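Side-chain contacts in type III Pentaketide Synthase (Neurospora crassa, PDB 3EUO), which is a fungal type III polyketide synthase that makes pentaketides, probably by acyl transfer as in the chalcone and stilbene synthase family: residues 37-42 with 196-201; 57-62 with 74-79. One frame throughout, in Å; residues are numbered along the deposited sequence.

How the contacts relate
From the N terminus the chain runs through helices 20-29 and 34-42, strand 51-53, the following loop and then the long helix 70-96. Contact 1 joins the end of helix 34-42 to the short turn at 196-201, which leads into strand 204-211 of the central mixed sheet, and so closes a loop of 153 intervening residues. Contact 2, between 57-62 and 74-79, closes a far shorter one of 11 residues, nested wholly inside the first, and folds the loop after strand 51-53 onto helix 70-96. The two do not touch: their centres lie 21 Å apart and their nearest atoms about 9 Å. Both lie in the N-terminal family region.

Contact 1: 37-42 with 196-201; sequences KKVLAI and IGIALF
Val39 and Ile42, three residues apart on the last turn of helix 34-42, meet Ile198 and Ile196 respectively, and every contact is between aliphatic carbons. Val39 comes first. Its CG1 lies anti to the backbone N (chi1 172°), which carries this methyl to the end of Ile198, with Val39 CG1 4.0 Å from Ile198 CD1. Ile198 CG1 is also 4.0 Å from Val39 CG1, so the valine methyl lies against the CG1-CD1 bond of the isoleucine, and the two side chains cross at about a right angle. Ile198 gets there with CG1 between its own backbone N and carbonyl carbon (chi1 58°). Both residues are buried, and both also pack on Ile188 of helix 181-191, while Ile22 of helix 20-29 touches Ile198 as well. Leu40, next in sequence, packs on Ile22, Asp23 and Ser26 of helix 20-29. At Ile42 the helix again faces the turn. CG2 of Ile42 meets CG2 of Ile196 at 3.8 Å, and Ile42 CD1 is 4.0 Å from the same Ile196 CG2, so two branches of one isoleucine converge on a single methyl of the other. No hydrogen bond spans the segments, and the side-chain contacts within the 233 Å² buried between them are all apolar. The backbones come closest at Val39 and Ile196, whose CA atoms are 5.9 Å apart. The arrangement is a small helix-to-turn hydrophobic interface, in which helix 34-42 packs against the short helical turn that precedes strand 204-211 of the central sheet in this thiolase-like fold.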
ATOM      1  N   LYS A  37      -6.352  34.399  -9.658  1.00 14.10           N
ATOM      2  CA  LYS A  37      -7.719  34.914  -9.791  1.00 15.54           C
ATOM      3  C   LYS A  37      -8.695  33.855 -10.320  1.00 15.35           C
ATOM      4  O   LYS A  37      -9.803  33.715  -9.786  1.00 15.11           O
ATOM      5  CB  LYS A  37      -7.761  36.181 -10.655  1.00 15.28           C
ATOM      6  CG  LYS A  37      -7.361  37.456  -9.896  1.00 17.27           C
ATOM      7  CD  LYS A  37      -7.249  38.683 -10.822  1.00 18.26           C
ATOM      8  CE  LYS A  37      -8.541  38.926 -11.605  1.00 22.98           C
ATOM      9  NZ  LYS A  37      -8.381  39.940 -12.696  1.00 26.41           N
ATOM     10  N   LYS A  38      -8.273  33.096 -11.334  1.00 15.60           N
ATOM     11  CA  LYS A  38      -9.099  32.006 -11.877  1.00 15.69           C
ATOM     12  C   LYS A  38      -9.416  30.942 -10.822  1.00 15.23           C
ATOM     13  O   LYS A  38     -10.571  30.557 -10.661  1.00 15.32           O
ATOM     14  CB  LYS A  38      -8.459  31.341 -13.110  1.00 16.45           C
ATOM     15  CG  LYS A  38      -8.077  32.258 -14.284  1.00 19.40           C
ATOM     16  CD  LYS A  38      -9.132  33.298 -14.625  1.00 23.60           C
ATOM     17  CE  LYS A  38      -8.519  34.455 -15.435  1.00 26.15           C
ATOM     18  NZ  LYS A  38      -7.786  35.456 -14.583  1.00 25.36           N
ATOM     19  N   VAL A  39      -8.398  30.468 -10.105  1.00 14.10           N
ATOM     20  CA  VAL A  39      -8.619  29.483  -9.034  1.00 13.52           C
ATOM     21  C   VAL A  39      -9.554  30.029  -7.949  1.00 13.58           C
ATOM     22  O   VAL A  39     -10.488  29.344  -7.548  1.00 13.42           O
ATOM     23  CB  VAL A  39      -7.288  28.983  -8.422  1.00 13.04           C
ATOM     24  CG1 VAL A  39      -7.524  28.110  -7.191  1.00 13.35           C
ATOM     25  CG2 VAL A  39      -6.479  28.232  -9.466  1.00 14.42           C
ATOM     26  N   LEU A  40      -9.317  31.257  -7.488  1.00 13.22           N
ATOM     27  CA  LEU A  40     -10.176  31.852  -6.447  1.00 13.75           C
ATOM     28  C   LEU A  40     -11.628  32.050  -6.925  1.00 13.99           C
ATOM     29  O   LEU A  40     -12.562  31.988  -6.127  1.00 14.64           O
ATOM     30  CB  LEU A  40      -9.568  33.152  -5.891  1.00 13.50           C
ATOM     31  CG  LEU A  40      -8.242  33.019  -5.113  1.00 13.98           C
ATOM     32  CD1 LEU A  40      -7.806  34.373  -4.533  1.00 14.29           C
ATOM     33  CD2 LEU A  40      -8.324  31.973  -4.004  1.00 13.45           C
ATOM     34  N   ALA A  41     -11.802  32.268  -8.225  1.00 13.95           N
ATOM     35  CA  ALA A  41     -13.129  32.331  -8.845  1.00 14.28           C
ATOM     36  C   ALA A  41     -13.781  30.952  -8.879  1.00 14.45           C
ATOM     37  O   ALA A  41     -14.943  30.800  -8.490  1.00 14.96           O
ATOM     38  CB  ALA A  41     -13.025  32.899 -10.259  1.00 14.41           C
ATOM     39  N   ILE A  42     -13.029  29.954  -9.341  1.00 14.53           N
ATOM     40  CA  ILE A  42     -13.517  28.568  -9.445  1.00 14.81           C
ATOM     41  C   ILE A  42     -13.916  28.004  -8.079  1.00 14.90           C
ATOM     42  O   ILE A  42     -14.896  27.256  -7.965  1.00 14.88           O
ATOM     43  CB  ILE A  42     -12.485  27.658 -10.161  1.00 14.99           C
ATOM     44  CG1 ILE A  42     -12.429  28.007 -11.648  1.00 14.74           C
ATOM     45  CG2 ILE A  42     -12.822  26.175  -9.989  1.00 15.04           C
ATOM     46  CD1 ILE A  42     -11.149  27.556 -12.346  1.00 16.98           C
ATOM     47  N   ILE A 196      -7.165  23.444  -9.313  1.00 14.44           N
ATOM     48  CA  ILE A 196      -8.399  23.603  -8.531  1.00 14.28           C
ATOM     49  C   ILE A 196      -8.492  22.745  -7.264  1.00 14.07           C
ATOM     50  O   ILE A 196      -9.493  22.816  -6.548  1.00 14.16           O
ATOM     51  CB  ILE A 196      -9.664  23.397  -9.405  1.00 14.41           C
ATOM     52  CG1 ILE A 196      -9.858  21.911  -9.752  1.00 14.49           C
ATOM     53  CG2 ILE A 196      -9.592  24.262 -10.673  1.00 15.24           C
ATOM     54  CD1 ILE A 196     -11.273  21.576 -10.215  1.00 17.18           C
ATOM     55  N   GLY A 197      -7.458  21.951  -6.987  1.00 14.25           N
ATOM     56  CA  GLY A 197      -7.433  21.072  -5.815  1.00 14.52           C
ATOM     57  C   GLY A 197      -7.782  21.766  -4.506  1.00 14.77           C
ATOM     58  O   GLY A 197      -8.545  21.228  -3.701  1.00 15.36           O
ATOM     59  N   ILE A 198      -7.252  22.969  -4.299  1.00 14.70           N
ATOM     60  CA  ILE A 198      -7.503  23.701  -3.049  1.00 14.43           C
ATOM     61  C   ILE A 198      -8.949  24.177  -2.883  1.00 14.46           C
ATOM     62  O   ILE A 198      -9.353  24.548  -1.782  1.00 15.18           O
ATOM     63  CB  ILE A 198      -6.514  24.883  -2.824  1.00 14.81           C
ATOM     64  CG1 ILE A 198      -6.566  25.887  -3.984  1.00 14.38           C
ATOM     65  CG2 ILE A 198      -5.123  24.334  -2.582  1.00 13.89           C
ATOM     66  CD1 ILE A 198      -5.878  27.235  -3.678  1.00 14.94           C
ATOM     67  N   ALA A 199      -9.719  24.151  -3.968  1.00 14.33           N
ATOM     68  CA  ALA A 199     -11.157  24.451  -3.923  1.00 13.69           C
ATOM     69  C   ALA A 199     -11.988  23.238  -3.489  1.00 13.86           C
ATOM     70  O   ALA A 199     -13.163  23.369  -3.111  1.00 13.55           O
ATOM     71  CB  ALA A 199     -11.629  24.928  -5.292  1.00 14.15           C
ATOM     72  N   LEU A 200     -11.382  22.055  -3.554  1.00 13.59           N
ATOM     73  CA  LEU A 200     -12.144  20.817  -3.442  1.00 13.49           C
ATOM     74  C   LEU A 200     -11.829  19.993  -2.206  1.00 13.21           C
ATOM     75  O   LEU A 200     -12.738  19.504  -1.533  1.00 13.54           O
ATOM     76  CB  LEU A 200     -11.928  19.950  -4.681  1.00 13.75           C
ATOM     77  CG  LEU A 200     -12.346  20.472  -6.055  1.00 14.33           C
ATOM     78  CD1 LEU A 200     -11.961  19.420  -7.080  1.00 15.39           C
ATOM     79  CD2 LEU A 200     -13.848  20.734  -6.077  1.00 16.06           C
ATOM     80  N   PHE A 201     -10.545  19.820  -1.916  1.00 13.06           N
ATOM     81  CA  PHE A 201     -10.142  18.764  -0.984  1.00 12.84           C
ATOM     82  C   PHE A 201     -10.192  19.120   0.496  1.00 12.53           C
ATOM     83  O   PHE A 201      -9.880  20.242   0.900  1.00 12.00           O
ATOM     84  CB  PHE A 201      -8.777  18.189  -1.375  1.00 12.61           C
ATOM     85  CG  PHE A 201      -8.832  17.315  -2.588  1.00 13.39           C
ATOM     86  CD1 PHE A 201      -9.290  16.002  -2.491  1.00 14.44           C
ATOM     87  CD2 PHE A 201      -8.442  17.806  -3.834  1.00 14.46           C
ATOM     88  CE1 PHE A 201      -9.346  15.178  -3.621  1.00 15.65           C
ATOM     89  CE2 PHE A 201      -8.497  16.993  -4.975  1.00 16.03           C
ATOM     90  CZ  PHE A 201      -8.950  15.680  -4.866  1.00 14.41           C
TER

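Contact 2: 57-62 with 74-79; sequences PDHPLV and HEVFMS
Leu61 pushes the forked end of its side chain against Val76, the two meeting tip to tip, with Leu61 CD2 3.8 Å from Val76 CG2. This is a loop-on-helix packing within the N-terminal part of a thiolase-like fold: the loop between strand 51-53 and helix 70-96 folds back on that helix. Leu61 CD2 is also 3.8 Å from Val76 CB, while Leu61 CD1 stands 3.9 Å from Val76 CG2, so both leucine methyls bear on the valine. CG of Leu61 is anti to the backbone N (chi1 -169°), which extends the side chain from the loop to the helix. It also packs on Glu72 and Leu73, about one turn before Val76 in helix 70-96. Val76 answers mainly with CG2, the methyl set beside its own backbone N, and this one methyl also serves the second, looser neighbour: His59 CE1 is 4.3 Å from Val76 CG2, the imidazole standing oblique to it. Within 74-79 Val76 makes all the contacts closer than 4.5 Å, covered by two residues of the loop. On the same helix Phe77 packs its ring edge-to-face with Tyr119, and His74 touches Val245 of the second subunit. No hydrogen bond joins the segments, but one within the loop ties the two contributing residues together. CD of Pro60 lies over one face of the His59 ring, and the backbone N of Leu61 donates to His59 ND1 at 3.1 Å with an N-H...N angle of 160°, the donor tilted 17° out of the imidazole plane.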
ATOM      1  N   PRO A  57      -7.088  28.867   8.914  1.00 18.91           N
ATOM      2  CA  PRO A  57      -6.021  29.572   8.189  1.00 19.35           C
ATOM      3  C   PRO A  57      -4.860  30.142   9.034  1.00 19.50           C
ATOM      4  O   PRO A  57      -3.885  30.623   8.466  1.00 19.89           O
ATOM      5  CB  PRO A  57      -6.778  30.695   7.471  1.00 19.42           C
ATOM      6  CG  PRO A  57      -8.167  30.161   7.314  1.00 19.30           C
ATOM      7  CD  PRO A  57      -8.410  29.447   8.613  1.00 18.95           C
ATOM      8  N   ASP A  58      -4.950  30.074  10.361  1.00 19.75           N
ATOM      9  CA  ASP A  58      -3.844  30.523  11.218  1.00 20.16           C
ATOM     10  C   ASP A  58      -2.951  29.385  11.707  1.00 19.83           C
ATOM     11  O   ASP A  58      -2.026  29.617  12.493  1.00 19.70           O
ATOM     12  CB  ASP A  58      -4.353  31.344  12.408  1.00 20.59           C
ATOM     13  CG  ASP A  58      -4.919  32.680  11.990  1.00 22.89           C
ATOM     14  OD1 ASP A  58      -4.284  33.374  11.159  1.00 26.05           O
ATOM     15  OD2 ASP A  58      -6.004  33.041  12.496  1.00 27.10           O
ATOM     16  N   HIS A  59      -3.211  28.161  11.246  1.00 19.24           N
ATOM     17  CA  HIS A  59      -2.395  27.025  11.657  1.00 18.94           C
ATOM     18  C   HIS A  59      -0.922  27.290  11.338  1.00 18.84           C
ATOM     19  O   HIS A  59      -0.606  27.759  10.244  1.00 18.94           O
ATOM     20  CB  HIS A  59      -2.859  25.734  10.977  1.00 18.99           C
ATOM     21  CG  HIS A  59      -2.352  24.495  11.649  1.00 18.66           C
ATOM     22  ND1 HIS A  59      -1.070  24.023  11.467  1.00 19.79           N
ATOM     23  CD2 HIS A  59      -2.943  23.653  12.528  1.00 17.91           C
ATOM     24  CE1 HIS A  59      -0.897  22.932  12.193  1.00 18.99           C
ATOM     25  NE2 HIS A  59      -2.019  22.689  12.850  1.00 18.45           N
ATOM     26  N   PRO A  60      -0.014  27.009  12.295  1.00 18.76           N
ATOM     27  CA  PRO A  60       1.408  27.297  12.064  1.00 18.67           C
ATOM     28  C   PRO A  60       2.004  26.605  10.840  1.00 18.20           C
ATOM     29  O   PRO A  60       2.873  27.177  10.182  1.00 18.26           O
ATOM     30  CB  PRO A  60       2.090  26.783  13.336  1.00 18.62           C
ATOM     31  CG  PRO A  60       1.026  26.767  14.361  1.00 19.56           C
ATOM     32  CD  PRO A  60      -0.248  26.449  13.639  1.00 19.13           C
ATOM     33  N   LEU A  61       1.544  25.391  10.538  1.00 17.99           N
ATOM     34  CA  LEU A  61       2.138  24.594   9.459  1.00 17.34           C
ATOM     35  C   LEU A  61       2.049  25.283   8.101  1.00 17.24           C
ATOM     36  O   LEU A  61       2.965  25.163   7.278  1.00 16.91           O
ATOM     37  CB  LEU A  61       1.492  23.204   9.382  1.00 17.48           C
ATOM     38  CG  LEU A  61       2.169  22.162   8.478  1.00 17.06           C
ATOM     39  CD1 LEU A  61       3.432  21.581   9.109  1.00 18.68           C
ATOM     40  CD2 LEU A  61       1.196  21.047   8.155  1.00 17.83           C
ATOM     41  N   VAL A  62       0.939  25.985   7.874  1.00 17.00           N
ATOM     42  CA  VAL A  62       0.677  26.635   6.587  1.00 17.28           C
ATOM     43  C   VAL A  62       1.070  28.117   6.610  1.00 17.85           C
ATOM     44  O   VAL A  62       0.801  28.864   5.665  1.00 17.76           O
ATOM     45  CB  VAL A  62      -0.781  26.427   6.103  1.00 17.30           C
ATOM     46  CG1 VAL A  62      -1.081  24.929   5.931  1.00 17.11           C
ATOM     47  CG2 VAL A  62      -1.803  27.076   7.052  1.00 17.20           C
ATOM     48  N   HIS A  74       4.188  15.172   7.244  1.00 13.92           N
ATOM     49  CA  HIS A  74       4.044  13.887   7.913  1.00 14.03           C
ATOM     50  C   HIS A  74       3.828  14.054   9.414  1.00 14.05           C
ATOM     51  O   HIS A  74       2.998  13.370  10.008  1.00 13.89           O
ATOM     52  CB  HIS A  74       5.233  12.962   7.663  1.00 14.12           C
ATOM     53  CG  HIS A  74       5.158  11.705   8.467  1.00 13.91           C
ATOM     54  ND1 HIS A  74       5.919  11.499   9.596  1.00 16.72           N
ATOM     55  CD2 HIS A  74       4.355  10.621   8.352  1.00 13.04           C
ATOM     56  CE1 HIS A  74       5.616  10.325  10.120  1.00 14.51           C
ATOM     57  NE2 HIS A  74       4.665   9.774   9.386  1.00 16.23           N
ATOM     58  N   GLU A  75       4.568  14.980  10.016  1.00 14.14           N
ATOM     59  CA  GLU A  75       4.449  15.232  11.447  1.00 14.51           C
ATOM     60  C   GLU A  75       3.016  15.576  11.842  1.00 14.22           C
ATOM     61  O   GLU A  75       2.514  15.069  12.845  1.00 14.39           O
ATOM     62  CB  GLU A  75       5.423  16.325  11.877  1.00 14.92           C
ATOM     63  CG  GLU A  75       6.871  15.842  11.856  1.00 17.14           C
ATOM     64  CD  GLU A  75       7.895  16.962  11.906  1.00 21.07           C
ATOM     65  OE1 GLU A  75       7.516  18.156  11.873  1.00 21.88           O
ATOM     66  OE2 GLU A  75       9.099  16.637  11.980  1.00 23.41           O
ATOM     67  N   VAL A  76       2.353  16.398  11.033  1.00 13.75           N
ATOM     68  CA  VAL A  76       0.970  16.807  11.304  1.00 14.00           C
ATOM     69  C   VAL A  76      -0.048  15.713  10.935  1.00 14.20           C
ATOM     70  O   VAL A  76      -1.084  15.562  11.609  1.00 13.97           O
ATOM     71  CB  VAL A  76       0.653  18.190  10.668  1.00 14.14           C
ATOM     72  CG1 VAL A  76      -0.851  18.479  10.623  1.00 14.79           C
ATOM     73  CG2 VAL A  76       1.363  19.291  11.467  1.00 14.23           C
ATOM     74  N   PHE A  77       0.257  14.937   9.892  1.00 14.03           N
ATOM     75  CA  PHE A  77      -0.547  13.745   9.580  1.00 13.77           C
ATOM     76  C   PHE A  77      -0.607  12.838  10.809  1.00 14.30           C
ATOM     77  O   PHE A  77      -1.673  12.341  11.182  1.00 14.35           O
ATOM     78  CB  PHE A  77       0.031  12.990   8.379  1.00 13.51           C
ATOM     79  CG  PHE A  77      -0.874  11.900   7.848  1.00 12.23           C
ATOM     80  CD1 PHE A  77      -1.790  12.180   6.838  1.00 11.71           C
ATOM     81  CD2 PHE A  77      -0.813  10.601   8.362  1.00 11.57           C
ATOM     82  CE1 PHE A  77      -2.623  11.179   6.338  1.00 11.50           C
ATOM     83  CE2 PHE A  77      -1.649   9.587   7.867  1.00 11.50           C
ATOM     84  CZ  PHE A  77      -2.549   9.886   6.847  1.00 10.39           C
ATOM     85  N   MET A  78       0.540  12.635  11.447  1.00 14.26           N
ATOM     86  CA  MET A  78       0.592  11.801  12.647  1.00 14.43           C
ATOM     87  C   MET A  78      -0.077  12.450  13.865  1.00 14.67           C
ATOM     88  O   MET A  78      -0.828  11.777  14.582  1.00 15.09           O
ATOM     89  CB  MET A  78       2.031  11.389  12.952  1.00 14.20           C
ATOM     90  CG  MET A  78       2.670  10.580  11.823  1.00 14.28           C
ATOM     91  SD  MET A  78       1.821   9.018  11.416  1.00 12.19           S
ATOM     92  CE  MET A  78       1.974   8.191  12.965  1.00 16.02           C
ATOM     93  N   SER A  79       0.159  13.745  14.083  1.00 14.84           N
ATOM     94  CA  SER A  79      -0.390  14.423  15.272  1.00 15.08           C
ATOM     95  C   SER A  79      -1.881  14.713  15.181  1.00 15.23           C
ATOM     96  O   SER A  79      -2.592  14.605  16.188  1.00 15.30           O
ATOM     97  CB  SER A  79       0.366  15.717  15.605  1.00 15.06           C
ATOM     98  OG  SER A  79       0.215  16.705  14.598  1.00 15.59           O
TER